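Local coordinates for protein profilin (Schizosaccharomyces pombe, PDB 3DAV) that binds monomeric actin and shapes the cytoskeleton, preventing actin polymerisation at high concentration and enhancing it at low, and is essential for cytokinesis, at residues G87-A92 against S100-T105; I17-I22 against A32-F37; V91-C96 against D120-V125; A21-A26 against L95-S100; L12-I17 against A112-A117. One frame throughout, in Å; residues are numbered along the deposited sequence.

In the fold
From the N terminus, the residues after helix 3-12 form the first half of contact 5, which closes on helix 108-125 and encloses contacts 1, 2 and 4. Contact 2 closes early, pairing strand 19-24 with strand 30-33 in a local hairpin. Contact 4 also starts from strand 19-24 but reaches across 68 residues to strand 96-102. Contact 1 pairs strands 86-92 and 96-102 and crosses contact 4; between them the two give strand 96-102 a neighbour along each edge. Contact 3 fastens the turn after strand 86-92 to the end of helix 108-125 and crosses contact 5. Contacts 1, 2 and 4 thus join four strands, and 3 and 5 bring a turn and a loop to the C-terminal helix.

Contact 1: G87-A92 against S100-T105; sequences GIICVA and SHYPET
Gly87 lies against the face of the Tyr102 ring, its N 3.4 Å above the ring plane and over the centre. Its CA makes a CH-pi contact, 3.8 Å from the Tyr102 ring centroid. Glycine carries no side chain, so the ring can settle flat on the backbone. The torsion of Tyr102 brings it there: CG stands between the backbone N and the carbonyl carbon (chi1 65°), which folds the ring back over the neighbouring strand. Gly87 O is engaged several times. It accepts from Tyr102 N at 2.9 Å, takes a CA-H...O contact from His101 CA at 3.3 Å, and sits above one face of the imidazole of His101, offset toward the rim. Gly87 N completes the pair by donating to Tyr102 O. Two residues further along the strand, Ile89 N and Ser100 O are joined at 2.7 Å, and Ser100 N and Ile89 O at 2.8 Å. Between these two bonded pairs, Ile88 CG2 packs on His101 CA at 3.8 Å. Beside Tyr102, Ile89 CD1 meets CE2 of the ring at 4.1 Å. Further out, helix 108-125 covers the side bearing Ile89, Ser100 and Tyr102, through Thr115 and Pro108, while Ile88 turns to Ile62 on the other side. The alternation of pairs is that of antiparallel strands, and as 86-92 and 96-102 follow each other in the chain they form a beta hairpin of the profilin sheet.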
# COMPACT_ATOMS: atom_id res chain seq x y z
N GLY A 87 -1.17 -1.00 10.76
CA GLY A 87 -0.19 -0.46 9.82
C GLY A 87 -0.61 -0.55 8.37
O GLY A 87 -1.73 -0.96 8.06
N ILE A 88 0.30 -0.15 7.48
CA ILE A 88 0.09 -0.22 6.04
C ILE A 88 1.27 -0.87 5.33
O ILE A 88 2.42 -0.71 5.74
CB ILE A 88 -0.15 1.18 5.37
CG1 ILE A 88 0.44 2.31 6.20
CG2 ILE A 88 -1.63 1.42 5.05
CD1 ILE A 88 1.88 2.56 5.90
N ILE A 89 0.96 -1.59 4.26
CA ILE A 89 1.95 -2.22 3.40
C ILE A 89 1.73 -1.67 1.99
O ILE A 89 0.63 -1.77 1.44
CB ILE A 89 1.81 -3.76 3.38
CG1 ILE A 89 1.77 -4.34 4.81
CG2 ILE A 89 2.89 -4.40 2.51
CD1 ILE A 89 3.05 -4.17 5.65
N CYS A 90 2.78 -1.05 1.44
CA CYS A 90 2.75 -0.51 0.09
C CYS A 90 3.80 -1.23 -0.75
O CYS A 90 4.98 -1.28 -0.37
CB CYS A 90 3.04 0.99 0.11
SG CYS A 90 2.04 1.93 1.29
N VAL A 91 3.37 -1.81 -1.86
CA VAL A 91 4.28 -2.51 -2.77
C VAL A 91 4.11 -2.02 -4.20
O VAL A 91 3.01 -2.03 -4.75
CB VAL A 91 4.14 -4.05 -2.71
CG1 VAL A 91 5.27 -4.72 -3.50
CG2 VAL A 91 4.15 -4.55 -1.26
N ALA A 92 5.22 -1.59 -4.80
CA ALA A 92 5.20 -1.17 -6.19
C ALA A 92 5.35 -2.36 -7.13
O ALA A 92 6.22 -3.21 -6.94
CB ALA A 92 6.31 -0.15 -6.45
N SER A 100 -2.16 -1.65 1.39
CA SER A 100 -2.93 -2.49 2.30
C SER A 100 -2.85 -2.01 3.74
O SER A 100 -1.76 -1.95 4.32
CB SER A 100 -2.44 -3.94 2.24
OG SER A 100 -2.85 -4.59 1.05
N HIS A 101 -3.99 -1.67 4.31
CA HIS A 101 -4.08 -1.37 5.74
C HIS A 101 -4.47 -2.63 6.49
O HIS A 101 -5.37 -3.35 6.07
CB HIS A 101 -5.11 -0.27 6.01
CG HIS A 101 -5.18 0.13 7.45
ND1 HIS A 101 -4.52 1.24 7.94
CD2 HIS A 101 -5.82 -0.43 8.50
CE1 HIS A 101 -4.75 1.34 9.24
NE2 HIS A 101 -5.54 0.34 9.60
N TYR A 102 -3.79 -2.89 7.61
CA TYR A 102 -4.14 -4.04 8.43
C TYR A 102 -4.53 -3.61 9.85
O TYR A 102 -3.97 -2.65 10.38
CB TYR A 102 -3.01 -5.08 8.43
CG TYR A 102 -1.70 -4.63 9.07
CD1 TYR A 102 -1.48 -4.76 10.44
CD2 TYR A 102 -0.67 -4.09 8.29
CE1 TYR A 102 -0.28 -4.36 11.03
CE2 TYR A 102 0.54 -3.69 8.87
CZ TYR A 102 0.72 -3.83 10.23
OH TYR A 102 1.91 -3.43 10.82
N PRO A 103 -5.53 -4.29 10.45
CA PRO A 103 -5.97 -3.91 11.79
C PRO A 103 -5.14 -4.54 12.91
O PRO A 103 -4.19 -5.28 12.65
CB PRO A 103 -7.42 -4.41 11.83
CG PRO A 103 -7.43 -5.62 10.94
CD PRO A 103 -6.34 -5.40 9.90
N GLU A 104 -5.52 -4.24 14.15
CA GLU A 104 -4.85 -4.71 15.35
C GLU A 104 -4.57 -6.21 15.35
O GLU A 104 -3.49 -6.64 15.77
CB GLU A 104 -5.71 -4.36 16.57
CG GLU A 104 -5.00 -4.45 17.91
CD GLU A 104 -5.91 -4.15 19.08
OE1 GLU A 104 -6.69 -3.17 19.00
OE2 GLU A 104 -5.84 -4.89 20.09
N THR A 105 -5.53 -7.00 14.87
CA THR A 105 -5.49 -8.46 15.02
C THR A 105 -4.64 -9.22 13.99
O THR A 105 -4.40 -10.41 14.15
CB THR A 105 -6.90 -9.06 15.10
OG1 THR A 105 -7.64 -8.72 13.93
CG2 THR A 105 -7.63 -8.53 16.33

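Contact 2: I17-I22 against A32-F37; sequences IDRAAI and AASAGF
A side chain replaces a backbone carbonyl where Ala20 meets Ser34: Ala20 N donates to Ser34 OG at 3.1 Å, while Ser34 N returns an ordinary backbone bond to Ala20 O at 2.9 Å. The serine hydroxyl can do this because a chi1 of 61° turns OG in toward strand 19-24. Toward Ile22 the pairing is regular. Ile22 and Ala32 exchange two backbone bonds, and Ala21 CB and Ala33 CB touch at 3.9 Å. In the other direction, residues 34-37 fold into a type II turn, with Gly36 at positive phi, and Phe37 swings back against Arg19. CB of Arg19 lies 4.0 Å above the centre of the Phe37 ring as a CH-pi contact, and the ring edge faces Ala21 N. The arginine chain runs on, extended from CG to NE, past Phe37 CD2, with its guanidinium plane turned 84° from the ring. There NH1 makes a short but bent, weak hydrogen bond to Gly36 O. On the other edge of the strand, Asp18 and Arg19 both face His101, forming a classic beta bulge. Strands 19-24 and 30-33 thus build an antiparallel hairpin whose second strand is an outermost one of the profilin sheet within this chain.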
# COMPACT_ATOMS: atom_id res chain seq x y z
N ILE A 17 -6.67 -7.92 5.85
CA ILE A 17 -6.46 -6.55 5.40
C ILE A 17 -7.83 -5.89 5.37
O ILE A 17 -8.72 -6.35 4.65
CB ILE A 17 -5.74 -6.54 4.03
CG1 ILE A 17 -4.28 -6.99 4.21
CG2 ILE A 17 -5.82 -5.17 3.36
CD1 ILE A 17 -3.63 -7.55 2.95
N ASP A 18 -8.02 -4.86 6.18
CA ASP A 18 -9.35 -4.30 6.39
C ASP A 18 -9.65 -3.12 5.47
O ASP A 18 -10.81 -2.76 5.30
CB ASP A 18 -9.58 -3.93 7.87
CG ASP A 18 -8.68 -2.81 8.36
OD1 ASP A 18 -7.57 -2.63 7.81
OD2 ASP A 18 -9.07 -2.10 9.31
N ARG A 19 -8.61 -2.53 4.89
CA ARG A 19 -8.76 -1.43 3.94
C ARG A 19 -7.67 -1.53 2.90
O ARG A 19 -6.53 -1.86 3.22
CB ARG A 19 -8.66 -0.07 4.65
CG ARG A 19 -9.75 0.21 5.66
CD ARG A 19 -9.93 1.70 5.91
NE ARG A 19 -11.29 2.00 6.33
CZ ARG A 19 -11.89 3.18 6.17
NH1 ARG A 19 -11.25 4.19 5.59
NH2 ARG A 19 -13.14 3.35 6.58
N ALA A 20 -8.01 -1.26 1.64
CA ALA A 20 -7.01 -1.31 0.58
C ALA A 20 -7.27 -0.33 -0.55
O ALA A 20 -8.40 0.10 -0.77
CB ALA A 20 -6.85 -2.75 0.03
N ALA A 21 -6.20 0.01 -1.26
CA ALA A 21 -6.28 0.75 -2.51
C ALA A 21 -5.23 0.27 -3.49
O ALA A 21 -4.21 -0.30 -3.10
CB ALA A 21 -6.14 2.26 -2.25
N ILE A 22 -5.51 0.49 -4.77
CA ILE A 22 -4.52 0.33 -5.83
C ILE A 22 -4.42 1.66 -6.56
O ILE A 22 -5.42 2.20 -7.05
CB ILE A 22 -4.89 -0.81 -6.81
CG1 ILE A 22 -4.92 -2.15 -6.07
CG2 ILE A 22 -3.88 -0.85 -7.98
CD1 ILE A 22 -5.56 -3.28 -6.85
N ALA A 32 -8.46 1.98 -7.92
CA ALA A 32 -9.48 1.28 -7.13
C ALA A 32 -9.20 1.48 -5.65
O ALA A 32 -8.03 1.59 -5.25
CB ALA A 32 -9.49 -0.20 -7.47
N ALA A 33 -10.26 1.54 -4.85
CA ALA A 33 -10.13 1.70 -3.40
C ALA A 33 -11.36 1.17 -2.67
O ALA A 33 -12.47 1.25 -3.18
CB ALA A 33 -9.88 3.17 -3.02
N SER A 34 -11.15 0.62 -1.48
CA SER A 34 -12.24 0.14 -0.64
C SER A 34 -13.00 1.34 -0.08
O SER A 34 -12.44 2.43 0.03
CB SER A 34 -11.70 -0.71 0.50
OG SER A 34 -10.83 0.05 1.32
N ALA A 35 -14.25 1.12 0.31
CA ALA A 35 -15.14 2.20 0.73
C ALA A 35 -14.62 3.02 1.90
O ALA A 35 -14.28 2.48 2.95
CB ALA A 35 -16.52 1.63 1.05
N GLY A 36 -14.55 4.34 1.70
CA GLY A 36 -14.18 5.27 2.77
C GLY A 36 -12.69 5.41 2.99
O GLY A 36 -12.26 6.10 3.91
N PHE A 37 -11.90 4.73 2.16
CA PHE A 37 -10.45 4.79 2.21
C PHE A 37 -10.01 5.68 1.05
O PHE A 37 -9.71 5.21 -0.05
CB PHE A 37 -9.87 3.37 2.06
CG PHE A 37 -8.40 3.25 2.41
CD1 PHE A 37 -7.53 2.58 1.55
CD2 PHE A 37 -7.90 3.78 3.60
CE1 PHE A 37 -6.18 2.44 1.86
CE2 PHE A 37 -6.55 3.65 3.93
CZ PHE A 37 -5.68 2.98 3.06

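Contact 3: V91-C96 against D120-V125; sequences VATKLC and DYLVGV
The tight turn linking strands 86-92 and 96-102 packs against the last turns of the C-terminal helix, with Thr93 meeting Leu122 and Val123. Its methyl CG2 approaches CB of Leu122 obliquely at 3.9 Å, and its CA and CB lie beside CG2 of Val123. The opposite branch of the same residue works inside the turn. With chi1 at 65°, OG1 is directed back over the turn, where it accepts from Cys96 N at 3.0 Å in an ST motif. Thr93 N gives a backbone bond to Cys96 O at 2.8 Å, so the two residues bracket Lys94 and Leu95. With an alanine in place of Thr93, the amide of Cys96 would probably lose its acceptor, and a gap would open against Leu122 CB where the threonine methyl had been. Deeper in, Cys96 SG reaches CD1 of Leu122 at 4.3 Å. Toward the surface the packing thins to Lys94 N against Val123 CG2, and the lysine amine makes a weak hydrogen bond to Gly126 O. Leu122 also packs on Trp3 and Tyr6 of helix 3-12. This pairing of terminal helices on one side of the sheet is characteristic of the profilin fold and, in relatives, frames the poly-proline site.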
# COMPACT_ATOMS: atom_id res chain seq x y z
N VAL A 91 3.37 -1.81 -1.86
CA VAL A 91 4.28 -2.51 -2.77
C VAL A 91 4.11 -2.02 -4.20
O VAL A 91 3.01 -2.03 -4.75
CB VAL A 91 4.14 -4.05 -2.71
CG1 VAL A 91 5.27 -4.72 -3.50
CG2 VAL A 91 4.15 -4.55 -1.26
N ALA A 92 5.22 -1.59 -4.80
CA ALA A 92 5.20 -1.17 -6.19
C ALA A 92 5.35 -2.36 -7.13
O ALA A 92 6.22 -3.21 -6.94
CB ALA A 92 6.31 -0.15 -6.45
N THR A 93 4.46 -2.43 -8.12
CA THR A 93 4.63 -3.34 -9.24
C THR A 93 5.22 -2.51 -10.37
O THR A 93 5.78 -1.44 -10.12
CB THR A 93 3.29 -4.01 -9.67
OG1 THR A 93 2.39 -3.02 -10.19
CG2 THR A 93 2.64 -4.71 -8.49
N LYS A 94 5.12 -3.00 -11.61
CA LYS A 94 5.63 -2.23 -12.75
C LYS A 94 4.74 -1.01 -12.99
O LYS A 94 5.25 0.10 -13.19
CB LYS A 94 5.71 -3.11 -14.00
CG LYS A 94 6.46 -2.46 -15.17
CD LYS A 94 6.44 -3.33 -16.43
CE LYS A 94 5.08 -3.30 -17.10
NZ LYS A 94 5.10 -3.97 -18.43
N LEU A 95 3.43 -1.20 -12.93
CA LEU A 95 2.48 -0.14 -13.28
C LEU A 95 1.69 0.45 -12.11
O LEU A 95 1.10 1.52 -12.25
CB LEU A 95 1.51 -0.63 -14.36
CG LEU A 95 2.15 -0.99 -15.71
CD1 LEU A 95 1.08 -1.22 -16.76
CD2 LEU A 95 3.14 0.09 -16.16
N CYS A 96 1.67 -0.24 -10.97
CA CYS A 96 0.82 0.20 -9.86
C CYS A 96 1.49 0.11 -8.50
O CYS A 96 2.60 -0.39 -8.37
CB CYS A 96 -0.51 -0.58 -9.86
SG CYS A 96 -0.39 -2.22 -9.09
N ASP A 120 4.01 -9.60 -6.78
CA ASP A 120 4.80 -10.47 -7.68
C ASP A 120 3.92 -11.10 -8.75
O ASP A 120 4.34 -11.22 -9.91
CB ASP A 120 5.51 -11.57 -6.90
CG ASP A 120 6.68 -11.06 -6.08
OD1 ASP A 120 7.44 -10.22 -6.60
OD2 ASP A 120 6.86 -11.51 -4.93
N TYR A 121 2.72 -11.51 -8.35
CA TYR A 121 1.71 -12.03 -9.26
C TYR A 121 1.45 -11.01 -10.36
O TYR A 121 1.57 -11.31 -11.55
CB TYR A 121 0.42 -12.33 -8.49
CG TYR A 121 -0.75 -12.76 -9.34
CD1 TYR A 121 -0.99 -14.11 -9.60
CD2 TYR A 121 -1.64 -11.81 -9.87
CE1 TYR A 121 -2.07 -14.51 -10.37
CE2 TYR A 121 -2.73 -12.21 -10.64
CZ TYR A 121 -2.93 -13.55 -10.89
OH TYR A 121 -4.01 -13.94 -11.65
N LEU A 122 1.12 -9.79 -9.96
CA LEU A 122 0.89 -8.70 -10.90
C LEU A 122 2.12 -8.40 -11.78
O LEU A 122 1.96 -8.17 -12.98
CB LEU A 122 0.38 -7.45 -10.17
CG LEU A 122 -1.09 -7.51 -9.75
CD1 LEU A 122 -1.45 -6.41 -8.75
CD2 LEU A 122 -2.00 -7.44 -10.96
N VAL A 123 3.32 -8.45 -11.20
CA VAL A 123 4.56 -8.30 -12.00
C VAL A 123 4.66 -9.42 -13.04
O VAL A 123 4.94 -9.17 -14.21
CB VAL A 123 5.85 -8.25 -11.13
CG1 VAL A 123 7.11 -8.31 -12.01
CG2 VAL A 123 5.89 -6.98 -10.29
N GLY A 124 4.41 -10.66 -12.60
CA GLY A 124 4.39 -11.83 -13.47
C GLY A 124 3.44 -11.69 -14.65
O GLY A 124 3.78 -12.09 -15.77
N VAL A 125 2.26 -11.12 -14.40
CA VAL A 125 1.25 -10.90 -15.44
C VAL A 125 1.62 -9.72 -16.35
O VAL A 125 1.19 -9.65 -17.50
CB VAL A 125 -0.18 -10.72 -14.81
CG1 VAL A 125 -1.26 -10.61 -15.88
CG2 VAL A 125 -0.50 -11.88 -13.87

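Contact 4: A21-A26 against L95-S100; sequences AIVSRA and LCILVS
The flat groups that meet as Ala21-Arg25 runs beside Leu95-Val99 are peptides. Ala21 N approaches Val99 O, and Val23 N approaches Ile97 O at 2.9 Å, each in the plane of its carbonyl. Arg25 N comes to Leu95 O at 3.1 Å from above the plane, 41° out of it, as the pairing runs out. These bonds, with the return pair Val99 N to Ala21 O and Ile97 N to Val23 O, join strands 19-24 and 96-102 as antiparallel neighbours inside the profilin sheet, with their short segments at 157°. One sheet face carries Ala21, Val23, Ile97 and Val99; there CG2 of Val23 crosses to CB of Ile97 at 3.7 Å, near Leu39. The other carries Ile22 and Leu98, lying side by side and pointing the same way, with Ile22 CG1 3.6 Å from Leu98 CD2. Ile22 CG2 meets Cys96 CB at 3.9 Å, and helix 3-12 covers Ile22 through Trp3, Tyr6 and Val7. With an alanine in place of Ile22, both branches are lost, which would probably open a gap against helix 3-12 and take from Leu98 CD2 its contact with Ile22. At the strand end, Arg25 bends at chi2 (-91°), which takes its guanidinium away from strand 96-102 to a hydrogen bond from NH1 to Gln52 OE1, while its CG stays over the backbone, 3.5 Å from Cys96 O.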
# COMPACT_ATOMS: atom_id res chain seq x y z
N ALA A 21 -6.20 0.01 -1.26
CA ALA A 21 -6.28 0.75 -2.51
C ALA A 21 -5.23 0.27 -3.49
O ALA A 21 -4.21 -0.30 -3.10
CB ALA A 21 -6.14 2.26 -2.25
N ILE A 22 -5.51 0.49 -4.77
CA ILE A 22 -4.52 0.33 -5.83
C ILE A 22 -4.42 1.66 -6.56
O ILE A 22 -5.42 2.20 -7.05
CB ILE A 22 -4.89 -0.81 -6.81
CG1 ILE A 22 -4.92 -2.15 -6.07
CG2 ILE A 22 -3.88 -0.85 -7.98
CD1 ILE A 22 -5.56 -3.28 -6.85
N VAL A 23 -3.21 2.20 -6.61
CA VAL A 23 -2.96 3.50 -7.21
C VAL A 23 -1.91 3.39 -8.31
O VAL A 23 -1.04 2.51 -8.26
CB VAL A 23 -2.57 4.57 -6.15
CG1 VAL A 23 -3.43 4.44 -4.89
CG2 VAL A 23 -1.09 4.49 -5.79
N SER A 24 -1.98 4.29 -9.29
CA SER A 24 -0.96 4.36 -10.32
C SER A 24 0.42 4.49 -9.69
O SER A 24 0.57 5.10 -8.63
CB SER A 24 -1.22 5.56 -11.24
OG SER A 24 -0.20 5.67 -12.21
N ARG A 25 1.42 3.92 -10.36
CA ARG A 25 2.79 3.90 -9.84
C ARG A 25 3.41 5.29 -9.91
O ARG A 25 4.29 5.63 -9.12
CB ARG A 25 3.64 2.91 -10.63
CG ARG A 25 4.63 2.12 -9.79
CD ARG A 25 5.97 2.80 -9.69
NE ARG A 25 6.98 1.95 -9.06
CZ ARG A 25 8.21 2.34 -8.76
NH1 ARG A 25 8.62 3.58 -9.03
NH2 ARG A 25 9.05 1.48 -8.19
N ALA A 26 2.94 6.09 -10.86
CA ALA A 26 3.39 7.47 -10.99
C ALA A 26 2.73 8.40 -9.97
O ALA A 26 3.18 9.53 -9.78
CB ALA A 26 3.15 7.97 -12.41
N LEU A 95 3.43 -1.20 -12.93
CA LEU A 95 2.48 -0.14 -13.28
C LEU A 95 1.69 0.45 -12.11
O LEU A 95 1.10 1.52 -12.25
CB LEU A 95 1.51 -0.63 -14.36
CG LEU A 95 2.15 -0.99 -15.71
CD1 LEU A 95 1.08 -1.22 -16.76
CD2 LEU A 95 3.14 0.09 -16.16
N CYS A 96 1.67 -0.24 -10.97
CA CYS A 96 0.82 0.20 -9.86
C CYS A 96 1.49 0.11 -8.50
O CYS A 96 2.60 -0.39 -8.37
CB CYS A 96 -0.51 -0.58 -9.86
SG CYS A 96 -0.39 -2.22 -9.09
N ILE A 97 0.79 0.64 -7.49
CA ILE A 97 1.18 0.53 -6.10
C ILE A 97 -0.02 -0.05 -5.36
O ILE A 97 -1.11 0.54 -5.38
CB ILE A 97 1.54 1.91 -5.48
CG1 ILE A 97 2.77 2.54 -6.15
CG2 ILE A 97 1.76 1.79 -3.96
CD1 ILE A 97 2.89 4.05 -5.96
N LEU A 98 0.19 -1.19 -4.71
CA LEU A 98 -0.81 -1.78 -3.82
C LEU A 98 -0.65 -1.17 -2.43
O LEU A 98 0.46 -1.11 -1.90
CB LEU A 98 -0.64 -3.30 -3.74
CG LEU A 98 -0.61 -4.15 -5.02
CD1 LEU A 98 -0.39 -5.62 -4.67
CD2 LEU A 98 -1.89 -3.99 -5.86
N VAL A 99 -1.76 -0.71 -1.87
CA VAL A 99 -1.79 -0.16 -0.51
C VAL A 99 -2.71 -1.03 0.35
O VAL A 99 -3.91 -1.15 0.06
CB VAL A 99 -2.28 1.32 -0.52
CG1 VAL A 99 -2.33 1.90 0.91
CG2 VAL A 99 -1.40 2.20 -1.42
N SER A 100 -2.16 -1.65 1.39
CA SER A 100 -2.93 -2.49 2.30
C SER A 100 -2.85 -2.01 3.74
O SER A 100 -1.76 -1.95 4.32
CB SER A 100 -2.44 -3.94 2.24
OG SER A 100 -2.85 -4.59 1.05

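Contact 5: L12-I17 against A112-A117; sequences LGTGKI and AKITEA
Ile114 of helix 108-125 fills the angle between Thr14, Lys16 and Ile17, and both ends of its side chain are used. On the inner side its CG2 meets CD1 of Ile17 at 4.0 Å, and the two isoleucines slide past each other in opposite directions. CD1 of Ile17 also reaches CG2 of Thr115 at 4.1 Å, with those side chains at about a right angle. This is the close-packed part, where Ile17 and Thr115 are buried: Ile17 continues onto Leu11 and Ser100, and Thr115 onto Leu98 and Ser100, so this side joins the apolar layer between the helices and the sheet. The outer side, with Thr14 and Lys16, is looser. The methyl CG2 of Thr14 meets CG2 of Ile114 tip to tip at 3.8 Å. CD1 of Ile114 meets CB of Lys16 at 4.0 Å and lies beside CB of Thr14; of the lysine it touches no more than this root, since the chain bends at chi2 and carries its amine off from the helix. What fixes Thr14 lies within its own loop: at chi1 63° its OG1 accepts from Lys16 N at 3.2 Å in an ST turn and is also hydrogen-bonded to Leu11 O. That leaves the threonine methyl to face the helix. Residues 12-17 and 112-117 thus meet by apolar packing, with no hydrogen bond between them, while the polar atom of Thr14 is satisfied locally.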
# COMPACT_ATOMS: atom_id res chain seq x y z
N LEU A 12 -8.98 -7.49 0.61
CA LEU A 12 -10.01 -7.53 1.67
C LEU A 12 -10.52 -8.95 1.92
O LEU A 12 -10.79 -9.32 3.07
CB LEU A 12 -11.19 -6.62 1.34
CG LEU A 12 -10.99 -5.10 1.19
CD1 LEU A 12 -12.35 -4.41 1.18
CD2 LEU A 12 -10.14 -4.53 2.30
N GLY A 13 -10.61 -9.74 0.85
CA GLY A 13 -11.13 -11.10 0.93
C GLY A 13 -10.29 -12.09 1.73
O GLY A 13 -10.74 -13.20 2.00
N THR A 14 -9.07 -11.68 2.09
CA THR A 14 -8.18 -12.51 2.91
C THR A 14 -8.62 -12.54 4.38
O THR A 14 -8.25 -13.45 5.11
CB THR A 14 -6.72 -12.02 2.87
OG1 THR A 14 -6.63 -10.70 3.41
CG2 THR A 14 -6.19 -12.01 1.45
N GLY A 15 -9.37 -11.52 4.80
CA GLY A 15 -9.74 -11.38 6.21
C GLY A 15 -8.66 -10.75 7.08
O GLY A 15 -8.83 -10.61 8.29
N LYS A 16 -7.54 -10.37 6.46
CA LYS A 16 -6.37 -9.89 7.21
C LYS A 16 -6.04 -8.43 6.90
O LYS A 16 -5.22 -7.80 7.58
CB LYS A 16 -5.16 -10.79 6.95
CG LYS A 16 -5.28 -12.21 7.50
CD LYS A 16 -5.44 -12.22 9.03
CE LYS A 16 -5.68 -13.63 9.57
NZ LYS A 16 -6.29 -13.63 10.94
N ILE A 17 -6.67 -7.92 5.85
CA ILE A 17 -6.46 -6.55 5.40
C ILE A 17 -7.83 -5.89 5.37
O ILE A 17 -8.72 -6.35 4.65
CB ILE A 17 -5.74 -6.54 4.03
CG1 ILE A 17 -4.28 -6.99 4.21
CG2 ILE A 17 -5.82 -5.17 3.36
CD1 ILE A 17 -3.63 -7.55 2.95
N ALA A 112 2.19 -8.09 5.07
CA ALA A 112 3.31 -7.93 4.13
C ALA A 112 3.34 -9.07 3.12
O ALA A 112 3.34 -8.83 1.91
CB ALA A 112 4.64 -7.85 4.89
N LYS A 113 3.34 -10.30 3.64
CA LYS A 113 3.35 -11.52 2.84
C LYS A 113 2.28 -11.54 1.75
O LYS A 113 2.58 -11.80 0.58
CB LYS A 113 3.21 -12.74 3.77
CG LYS A 113 2.70 -14.01 3.09
CD LYS A 113 3.82 -14.89 2.56
CE LYS A 113 4.38 -15.79 3.65
NZ LYS A 113 5.63 -16.43 3.16
N ILE A 114 1.04 -11.26 2.14
CA ILE A 114 -0.09 -11.27 1.22
C ILE A 114 0.06 -10.24 0.10
O ILE A 114 -0.06 -10.59 -1.08
CB ILE A 114 -1.44 -11.08 1.96
CG1 ILE A 114 -1.72 -12.29 2.86
CG2 ILE A 114 -2.58 -10.87 0.95
CD1 ILE A 114 -2.81 -12.07 3.93
N THR A 115 0.32 -8.98 0.45
CA THR A 115 0.43 -7.93 -0.57
C THR A 115 1.74 -7.97 -1.38
O THR A 115 1.74 -7.60 -2.55
CB THR A 115 -0.01 -6.50 -0.07
OG1 THR A 115 0.84 -5.48 -0.61
CG2 THR A 115 -0.03 -6.41 1.42
N GLU A 116 2.83 -8.44 -0.78
CA GLU A 116 4.04 -8.74 -1.57
C GLU A 116 3.73 -9.81 -2.62
O GLU A 116 4.16 -9.70 -3.77
CB GLU A 116 5.22 -9.20 -0.68
CG GLU A 116 5.85 -8.12 0.23
CD GLU A 116 6.70 -7.07 -0.51
OE1 GLU A 116 6.96 -7.22 -1.71
OE2 GLU A 116 7.11 -6.08 0.13
N ALA A 117 2.96 -10.83 -2.23
CA ALA A 117 2.60 -11.93 -3.13
C ALA A 117 1.71 -11.47 -4.29
O ALA A 117 1.99 -11.79 -5.44
CB ALA A 117 1.94 -13.07 -2.35